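Local coordinates for beta-lactamase inhibitory protein BLIP-I (Streptomyces exfoliatus, PDB 3GMV) that probably binds and inhibits class A beta-lactamases as a secreted Streptomyces inhibitory protein, here in its unbound form, at residues K7-I11 against E22-G26; K73-V79 against V100-V106. One frame throughout, in Å; residues are numbered along the deposited sequence.

Interaction 1: K7-I11 against E22-G26; sequences KYEQI and EIGGG
Ile11 and Ile23 form the apolar part of this contact, their side chains running past each other in opposite directions. The CG2 methyl of Ile23 lies 3.6 Å from CG1 of Ile11. With CG1 of Ile23 beside the backbone N, the CG2 methyl is anti to that N and faces the end of helix 5-10, where Lys7 O and the side chain of Gln10 also border it. Gln10 crosses Ile23 at a slant, its OE1 3.8 Å from Ile23 CG2, a van der Waals approach to a methyl. CD1 of Ile11 reaches on to the backbone of Gly24, 4.2 Å from its N. The two backbones come closest at Lys7 CA and Gly24 CA, 5.9 Å apart.

The polar part is one hydrogen bond, from Lys7 NZ to Ile23 O at 2.9 Å. The lysine chain passes alongside this carbonyl, Lys7 CD being 3.3 Å from Ile23 O, and a bend at the last torsion (chi4 -72°) folds NZ back onto the oxygen. NZ approaches with a C=O...N angle of 155°, tilted 16° from the carbonyl plane. The ammonium thus grips a carbonyl of the last helical turn, just before Gly25 ends the helix in a Schellman motif.

The contact joins the C-terminal ends of helices 5-10 and 17-24; Ile11 also packs on Phe55 of strand 52-57, while Ile23 touches Met15 in the connecting loop.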
loop_
_atom_site.group_PDB
_atom_site.type_symbol
_atom_site.label_atom_id
_atom_site.label_comp_id
_atom_site.label_asym_id
_atom_site.label_seq_id
_atom_site.Cartn_x
_atom_site.Cartn_y
_atom_site.Cartn_z
ATOM N N LYS A 7 10.024 -7.566 5.938
ATOM C CA LYS A 7 10.848 -6.353 6.036
ATOM C C LYS A 7 9.988 -5.088 5.927
ATOM O O LYS A 7 10.190 -4.108 6.651
ATOM C CB LYS A 7 11.975 -6.367 4.977
ATOM C CG LYS A 7 13.010 -7.480 5.295
ATOM C CD LYS A 7 14.010 -7.762 4.222
ATOM C CE LYS A 7 15.109 -8.626 4.852
ATOM N NZ LYS A 7 15.949 -7.822 5.794
ATOM N N TYR A 8 9.041 -5.106 4.994
ATOM C CA TYR A 8 8.062 -4.013 4.852
ATOM C C TYR A 8 7.396 -3.682 6.188
ATOM O O TYR A 8 7.288 -2.519 6.553
ATOM C CB TYR A 8 6.991 -4.404 3.815
ATOM C CG TYR A 8 5.963 -3.327 3.439
ATOM C CD1 TYR A 8 6.282 -2.308 2.556
ATOM C CD2 TYR A 8 4.660 -3.382 3.940
ATOM C CE1 TYR A 8 5.310 -1.317 2.192
ATOM C CE2 TYR A 8 3.694 -2.439 3.562
ATOM C CZ TYR A 8 4.034 -1.419 2.702
ATOM O OH TYR A 8 3.088 -0.466 2.324
ATOM N N GLU A 9 6.939 -4.699 6.906
ATOM C CA GLU A 9 6.291 -4.494 8.206
ATOM C C GLU A 9 7.242 -3.990 9.302
ATOM O O GLU A 9 6.809 -3.278 10.201
ATOM C CB GLU A 9 5.557 -5.779 8.640
ATOM C CG GLU A 9 4.501 -6.215 7.591
ATOM C CD GLU A 9 4.121 -7.702 7.688
ATOM O OE1 GLU A 9 4.530 -8.380 8.662
ATOM O OE2 GLU A 9 3.427 -8.189 6.779
ATOM N N GLN A 10 8.514 -4.375 9.238
ATOM C CA GLN A 10 9.505 -3.941 10.215
ATOM C C GLN A 10 9.803 -2.445 10.027
ATOM O O GLN A 10 10.263 -1.787 10.966
ATOM C CB GLN A 10 10.797 -4.742 10.028
ATOM C CG GLN A 10 10.649 -6.166 10.533
ATOM C CD GLN A 10 11.660 -7.102 9.955
ATOM O OE1 GLN A 10 12.752 -6.698 9.579
ATOM N NE2 GLN A 10 11.299 -8.384 9.886
ATOM N N ILE A 11 9.589 -1.953 8.804
ATOM C CA ILE A 11 9.852 -0.544 8.450
ATOM C C ILE A 11 8.691 0.294 8.984
ATOM O O ILE A 11 7.531 -0.061 8.763
ATOM C CB ILE A 11 10.034 -0.386 6.929
ATOM C CG1 ILE A 11 11.411 -0.962 6.565
ATOM C CG2 ILE A 11 9.988 1.089 6.503
ATOM C CD1 ILE A 11 11.585 -1.344 5.073
ATOM N N GLU A 22 18.721 -0.226 5.483
ATOM C CA GLU A 22 19.289 -1.399 6.139
ATOM C C GLU A 22 18.234 -2.509 6.235
ATOM O O GLU A 22 18.487 -3.667 5.867
ATOM C CB GLU A 22 19.857 -1.035 7.524
ATOM C CG GLU A 22 20.203 -2.280 8.390
ATOM C CD GLU A 22 21.461 -3.001 7.946
ATOM O OE1 GLU A 22 22.279 -2.405 7.227
ATOM O OE2 GLU A 22 21.665 -4.174 8.340
ATOM N N ILE A 23 17.054 -2.169 6.721
ATOM C CA ILE A 23 16.005 -3.179 6.896
ATOM C C ILE A 23 15.578 -3.754 5.540
ATOM O O ILE A 23 15.380 -4.958 5.393
ATOM C CB ILE A 23 14.785 -2.611 7.646
ATOM C CG1 ILE A 23 15.159 -2.364 9.124
ATOM C CG2 ILE A 23 13.643 -3.604 7.565
ATOM C CD1 ILE A 23 14.152 -1.438 9.827
ATOM N N GLY A 24 15.428 -2.888 4.541
ATOM C CA GLY A 24 15.007 -3.331 3.227
ATOM C C GLY A 24 15.960 -4.301 2.553
ATOM O O GLY A 24 15.550 -5.026 1.661
ATOM N N GLY A 25 17.232 -4.293 2.938
ATOM C CA GLY A 25 18.192 -5.188 2.280
ATOM C C GLY A 25 19.338 -4.504 1.568
ATOM O O GLY A 25 20.140 -5.173 0.937
ATOM N N GLY A 26 19.422 -3.177 1.682
ATOM C CA GLY A 26 20.563 -2.415 1.166
ATOM C C GLY A 26 20.708 -2.532 -0.335
ATOM O O GLY A 26 19.736 -2.757 -1.030
#

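Interaction 2: K73-V79 against V100-V106; sequences KAKTPSV and VPKDSCV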
loop_
_atom_site.group_PDB
_atom_site.type_symbol
_atom_site.label_atom_id
_atom_site.label_comp_id
_atom_site.label_asym_id
_atom_site.label_seq_id
_atom_site.Cartn_x
_atom_site.Cartn_y
_atom_site.Cartn_z
ATOM N N LYS A 73 -1.404 -11.019 -0.783
ATOM C CA LYS A 73 -2.492 -11.480 -1.642
ATOM C C LYS A 73 -3.725 -11.573 -0.747
ATOM O O LYS A 73 -3.640 -11.980 0.405
ATOM C CB LYS A 73 -2.146 -12.868 -2.235
ATOM C CG LYS A 73 -1.006 -12.832 -3.267
ATOM C CD LYS A 73 -0.553 -14.257 -3.630
ATOM C CE LYS A 73 0.779 -14.233 -4.372
ATOM N NZ LYS A 73 0.705 -13.277 -5.513
ATOM N N ALA A 74 -4.877 -11.209 -1.272
ATOM C CA ALA A 74 -6.108 -11.299 -0.497
ATOM C C ALA A 74 -6.362 -12.700 0.000
ATOM O O ALA A 74 -6.100 -13.663 -0.708
ATOM C CB ALA A 74 -7.301 -10.836 -1.346
ATOM N N LYS A 75 -6.865 -12.800 1.216
ATOM C CA LYS A 75 -7.231 -14.077 1.820
ATOM C C LYS A 75 -8.328 -14.752 1.026
ATOM O O LYS A 75 -8.225 -15.955 0.682
ATOM C CB LYS A 75 -7.669 -13.892 3.263
ATOM C CG LYS A 75 -8.320 -15.132 3.891
ATOM C CD LYS A 75 -8.427 -15.029 5.415
ATOM C CE LYS A 75 -9.570 -15.929 5.933
ATOM N NZ LYS A 75 -9.884 -15.741 7.373
ATOM N N THR A 76 -9.347 -13.958 0.706
ATOM C CA THR A 76 -10.515 -14.428 -0.042
ATOM C C THR A 76 -10.919 -13.440 -1.118
ATOM O O THR A 76 -11.828 -12.629 -0.899
ATOM C CB THR A 76 -11.683 -14.643 0.900
ATOM O OG1 THR A 76 -11.221 -15.365 2.058
ATOM C CG2 THR A 76 -12.827 -15.422 0.203
ATOM N N PRO A 77 -10.251 -13.491 -2.285
ATOM C CA PRO A 77 -10.620 -12.601 -3.388
ATOM C C PRO A 77 -12.075 -12.864 -3.798
ATOM O O PRO A 77 -12.414 -13.962 -4.252
ATOM C CB PRO A 77 -9.697 -13.027 -4.533
ATOM C CG PRO A 77 -8.642 -13.927 -3.913
ATOM C CD PRO A 77 -9.179 -14.441 -2.637
ATOM N N SER A 78 -12.930 -11.871 -3.665
ATOM C CA SER A 78 -14.345 -12.114 -3.810
ATOM C C SER A 78 -15.159 -10.861 -4.014
ATOM O O SER A 78 -16.408 -10.911 -4.056
ATOM C CB SER A 78 -14.851 -12.825 -2.569
ATOM O OG SER A 78 -14.650 -12.049 -1.414
ATOM N N VAL A 79 -14.495 -9.711 -4.129
ATOM C CA VAL A 79 -15.279 -8.479 -4.254
ATOM C C VAL A 79 -16.061 -8.452 -5.575
ATOM O O VAL A 79 -15.568 -8.932 -6.621
ATOM C CB VAL A 79 -14.380 -7.218 -4.083
ATOM C CG1 VAL A 79 -13.299 -7.150 -5.229
ATOM C CG2 VAL A 79 -15.219 -5.935 -4.033
ATOM N N VAL A 100 -18.088 -4.107 1.915
ATOM C CA VAL A 100 -17.104 -4.830 1.118
ATOM C C VAL A 100 -16.434 -5.841 2.022
ATOM O O VAL A 100 -16.086 -5.502 3.157
ATOM C CB VAL A 100 -15.989 -3.846 0.596
ATOM C CG1 VAL A 100 -14.857 -4.601 -0.099
ATOM C CG2 VAL A 100 -16.575 -2.805 -0.371
ATOM N N PRO A 101 -16.215 -7.069 1.542
ATOM C CA PRO A 101 -15.542 -8.030 2.472
ATOM C C PRO A 101 -14.024 -7.740 2.598
ATOM O O PRO A 101 -13.260 -7.877 1.611
ATOM C CB PRO A 101 -15.814 -9.400 1.832
ATOM C CG PRO A 101 -16.075 -9.108 0.365
ATOM C CD PRO A 101 -16.666 -7.700 0.295
ATOM N N LYS A 102 -13.600 -7.318 3.793
ATOM C CA LYS A 102 -12.214 -6.939 3.986
ATOM C C LYS A 102 -11.241 -8.073 3.673
ATOM O O LYS A 102 -10.085 -7.822 3.292
ATOM C CB LYS A 102 -11.978 -6.389 5.406
ATOM C CG LYS A 102 -10.699 -5.582 5.495
ATOM C CD LYS A 102 -10.560 -4.891 6.850
ATOM C CE LYS A 102 -9.105 -4.779 7.269
ATOM N NZ LYS A 102 -8.450 -3.650 6.633
ATOM N N ASP A 103 -11.680 -9.325 3.812
ATOM C CA ASP A 103 -10.788 -10.440 3.468
ATOM C C ASP A 103 -10.512 -10.477 1.965
ATOM O O ASP A 103 -9.665 -11.244 1.506
ATOM C CB ASP A 103 -11.373 -11.803 3.897
ATOM C CG ASP A 103 -11.239 -12.074 5.386
ATOM O OD1 ASP A 103 -10.491 -11.362 6.082
ATOM O OD2 ASP A 103 -11.906 -13.022 5.856
ATOM N N SER A 104 -11.244 -9.666 1.177
ATOM C CA SER A 104 -10.952 -9.602 -0.264
ATOM C C SER A 104 -9.903 -8.561 -0.593
ATOM O O SER A 104 -9.699 -8.291 -1.769
ATOM C CB SER A 104 -12.218 -9.285 -1.086
ATOM O OG SER A 104 -11.984 -9.423 -2.482
ATOM N N CYS A 105 -9.282 -7.963 0.434
ATOM C CA CYS A 105 -8.451 -6.771 0.265
ATOM C C CYS A 105 -7.125 -6.855 1.024
ATOM O O CYS A 105 -7.007 -7.567 2.033
ATOM C CB CYS A 105 -9.169 -5.541 0.778
ATOM S SG CYS A 105 -10.907 -5.392 0.158
ATOM N N VAL A 106 -6.156 -6.086 0.561
ATOM C CA VAL A 106 -4.883 -5.993 1.249
ATOM C C VAL A 106 -4.446 -4.544 1.200
ATOM O O VAL A 106 -4.954 -3.769 0.388
ATOM C CB VAL A 106 -3.780 -6.828 0.538
ATOM C CG1 VAL A 106 -4.145 -8.301 0.512
ATOM C CG2 VAL A 106 -3.484 -6.258 -0.883
HETATM O O HOH W 1 -6.833 -10.272 2.974
HETATM O O HOH W 2 -12.952 -14.878 4.156
#
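Ser104 meets Ser78 and Val79 at the centre of this contact, its side chain turned into the bend of segment 73-79. Ser104 CB sits 3.4 Å from Thr76 O, the carbonyl that Ser104 CA also approaches in a CA-H...O contact. From CB the side chain runs on with OG anti to the backbone N (chi1 -171°), and this brings the hydroxyl within reach of two successive amides. Ser78 N donates to Ser104 OG at 2.9 Å with a fairly straight N-H...O angle of 161°; Val79 N adds a weak, more bent bond to Ser104 OG at 3.0 Å. Two backbone N-H groups of the loop thus converge on one oxygen of a buried residue. Ser78 OG turns back to donate to Thr76 O, which braces the same bend from within.

The segment bearing Ser104 is a short 3-10 turn, 102-104, leading from helix 93-99 into strand 105-111 of the antiparallel sheet in this two-layer alpha/beta sandwich. At Cys105, next after the turn, a disulfide to Cys127 cross-links this end of the turn to the neighbouring strand 122-128.

Asp103 meets the preceding residues, Lys75 and Thr76. Asp103 O accepts from Thr76 N at 2.8 Å, the donor lying above the carbonyl plane. The carboxylate runs beside the extended Lys75 chain, pointing the same way, in a long salt bridge of 3.7 Å between Lys75 NZ and Asp103 OD2, and water 2 links OD2 to Thr76 OG1. Water 1 accepts from Lys75 N and donates to Cys105 O. At the far ends, Val106 CG1 packs against the Lys73-Ala74 peptide, 3.5 Å from Ala74 N, and the side chains of Val79 and Val100 meet at a slant, CG2 of Val79 4.2 Å from CG1 of Val100.

The two interactions follow one another along the chain, interaction 1 closing before interaction 2 opens, and both belong to the BLIP fold. Their centres are about 25 Å apart and their nearest atoms about 9 Å, without touching. Interaction 1 holds together the first two helices, 5-10 and 17-24, which precede the strands of the sheet, whereas interaction 2 holds the loop after strand 63-69 to the turn entering strand 105-111. Those two strands are neighbours in the single antiparallel sheet. Tyr72, just ahead of segment 73-79, links the two regions: it meets Tyr8 and Glu9 of the first helix and also Val106.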